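Local coordinates for proximal thread matrix protein 1 (Mytilus galloprovincialis, PDB 4CN9), which probably binds collagen in the proximal byssal threads of the mussel through two von Willebrand factor type A domains, and binds zinc, at residues V207-E210 against L211-I214. Sequence-based numbering, arbitrary orientation.
Sequences VKTE and LEQI
The carboxylate of Glu-212 has the aliphatic chain of Lys-208 over one face. Lys-208 CG lies 4.0 Å from Glu-212 OE2, and CE comes nearer, at 3.5 Å. Thr-209 CG2 meets the other oxygen, OE1, obliquely from that same side. Lys-208 reaches the carboxylate because its CG is anti to the backbone N (chi1 -171°) and its chain is extended. Its NZ stays 4.1 Å from Glu-212 OE2, too far for a salt bridge. Lys-208 O accepts a hydrogen bond from Glu-212 N at 2.8 Å. With an alanine in place of Glu-212, the Lys-208 ammonium would probably lose its nearby negative charge and its aliphatic chain the carboxylate beneath. Gln-213 CG lies 3.1 Å from Thr-209 O, and its NE2 is hydrogen-bonded to Glu-414, linking the two vWA domains. Val-207 is the N-cap; its O accepts the Leu-211 N-H. On another side of the helix, Glu-210 and Ile-214 run side by side, CG to CD1 4.0 Å. Glu-210 OE2 accepts a hydrogen bond from Ser-177 N. Ile-214 packs on helix 142-153, and Leu-211 on Val-221, within a beta-alpha-beta unit. The Lys-208 and Glu-212 charges thus probably attract loosely, while main-chain hydrogen bonds hold the short helix 208-214.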
ATOM      1  N   VAL A 207      -9.930  13.748   4.790  1.00 31.57           N
ATOM      2  CA  VAL A 207      -9.070  13.340   5.895  1.00 30.42           C
ATOM      3  C   VAL A 207      -8.042  12.284   5.454  1.00 32.37           C
ATOM      4  O   VAL A 207      -8.369  11.221   4.876  1.00 21.77           O
ATOM      5  CB  VAL A 207      -9.855  12.951   7.191  1.00 34.41           C
ATOM      6  CG1 VAL A 207     -11.288  13.497   7.161  1.00 29.43           C
ATOM      7  CG2 VAL A 207      -9.819  11.464   7.460  1.00 33.86           C
ATOM      8  N   LYS A 208      -6.782  12.610   5.711  1.00 26.33           N
ATOM      9  CA  LYS A 208      -5.681  11.873   5.115  1.00 25.76           C
ATOM     10  C   LYS A 208      -5.629  10.419   5.550  1.00 24.19           C
ATOM     11  O   LYS A 208      -5.349   9.530   4.742  1.00 24.58           O
ATOM     12  CB  LYS A 208      -4.352  12.567   5.411  1.00 27.04           C
ATOM     13  CG  LYS A 208      -3.205  11.960   4.641  1.00 28.88           C
ATOM     14  CD  LYS A 208      -1.925  12.738   4.849  1.00 43.01           C
ATOM     15  CE  LYS A 208      -0.762  12.081   4.137  1.00 34.97           C
ATOM     16  NZ  LYS A 208       0.523  12.581   4.678  1.00 57.87           N
ATOM     17  N   THR A 209      -5.916  10.159   6.817  1.00 26.69           N
ATOM     18  CA  THR A 209      -5.838   8.794   7.321  1.00 29.61           C
ATOM     19  C   THR A 209      -6.908   7.909   6.697  1.00 25.79           C
ATOM     20  O   THR A 209      -6.694   6.718   6.526  1.00 21.63           O
ATOM     21  CB  THR A 209      -5.944   8.751   8.850  1.00 31.29           C
ATOM     22  OG1 THR A 209      -7.036   9.575   9.273  1.00 37.16           O
ATOM     23  CG2 THR A 209      -4.656   9.267   9.472  1.00 35.07           C
ATOM     24  N   GLU A 210      -8.054   8.494   6.353  1.00 21.52           N
ATOM     25  CA  GLU A 210      -9.109   7.751   5.657  1.00 24.59           C
ATOM     26  C   GLU A 210      -8.648   7.366   4.253  1.00 20.36           C
ATOM     27  O   GLU A 210      -8.839   6.236   3.805  1.00 20.59           O
ATOM     28  CB  GLU A 210     -10.400   8.582   5.589  1.00 26.43           C
ATOM     29  CG  GLU A 210     -11.419   8.100   4.556  1.00 25.95           C
ATOM     30  CD  GLU A 210     -12.748   8.842   4.658  1.00 33.18           C
ATOM     31  OE1 GLU A 210     -13.591   8.427   5.491  1.00 35.70           O
ATOM     32  OE2 GLU A 210     -12.948   9.839   3.911  1.00 27.03           O
ATOM     33  N   LEU A 211      -8.032   8.307   3.549  1.00 20.18           N
ATOM     34  CA  LEU A 211      -7.492   8.001   2.230  1.00 21.59           C
ATOM     35  C   LEU A 211      -6.379   6.955   2.331  1.00 22.66           C
ATOM     36  O   LEU A 211      -6.262   6.060   1.488  1.00 18.25           O
ATOM     37  CB  LEU A 211      -6.996   9.271   1.545  1.00 18.82           C
ATOM     38  CG  LEU A 211      -8.076  10.320   1.236  1.00 21.83           C
ATOM     39  CD1 LEU A 211      -7.505  11.420   0.329  1.00 23.84           C
ATOM     40  CD2 LEU A 211      -9.341   9.700   0.625  1.00 22.24           C
ATOM     41  N   GLU A 212      -5.566   7.061   3.379  1.00 20.30           N
ATOM     42  CA  GLU A 212      -4.489   6.100   3.605  1.00 21.11           C
ATOM     43  C   GLU A 212      -4.996   4.669   3.834  1.00 22.80           C
ATOM     44  O   GLU A 212      -4.313   3.703   3.487  1.00 28.24           O
ATOM     45  CB  GLU A 212      -3.613   6.532   4.787  1.00 24.65           C
ATOM     46  CG  GLU A 212      -2.606   7.589   4.420  1.00 24.63           C
ATOM     47  CD  GLU A 212      -1.868   8.148   5.625  1.00 33.77           C
ATOM     48  OE1 GLU A 212      -2.324   7.926   6.772  1.00 29.62           O
ATOM     49  OE2 GLU A 212      -0.828   8.807   5.409  1.00 33.20           O
ATOM     50  N   GLN A 213      -6.174   4.536   4.422  1.00 24.20           N
ATOM     51  CA  GLN A 213      -6.774   3.226   4.637  1.00 27.17           C
ATOM     52  C   GLN A 213      -7.316   2.658   3.319  1.00 25.12           C
ATOM     53  O   GLN A 213      -7.273   1.451   3.101  1.00 26.07           O
ATOM     54  CB  GLN A 213      -7.931   3.309   5.630  1.00 31.04           C
ATOM     55  CG  GLN A 213      -7.591   3.775   7.031  1.00 41.83           C
ATOM     56  CD  GLN A 213      -8.791   3.683   7.975  1.00 46.25           C
ATOM     57  OE1 GLN A 213      -9.746   4.465   7.874  1.00 43.98           O
ATOM     58  NE2 GLN A 213      -8.756   2.710   8.882  1.00 47.70           N
ATOM     59  N   ILE A 214      -7.824   3.541   2.460  1.00 19.20           N
ATOM     60  CA  ILE A 214      -8.428   3.167   1.172  1.00 18.60           C
ATOM     61  C   ILE A 214      -7.406   2.754   0.123  1.00 19.73           C
ATOM     62  O   ILE A 214      -7.580   1.746  -0.561  1.00 18.00           O
ATOM     63  CB  ILE A 214      -9.278   4.343   0.620  1.00 20.52           C
ATOM     64  CG1 ILE A 214     -10.527   4.523   1.481  1.00 24.21           C
ATOM     65  CG2 ILE A 214      -9.686   4.101  -0.815  1.00 21.39           C
ATOM     66  CD1 ILE A 214     -11.231   5.850   1.293  1.00 21.40           C
TER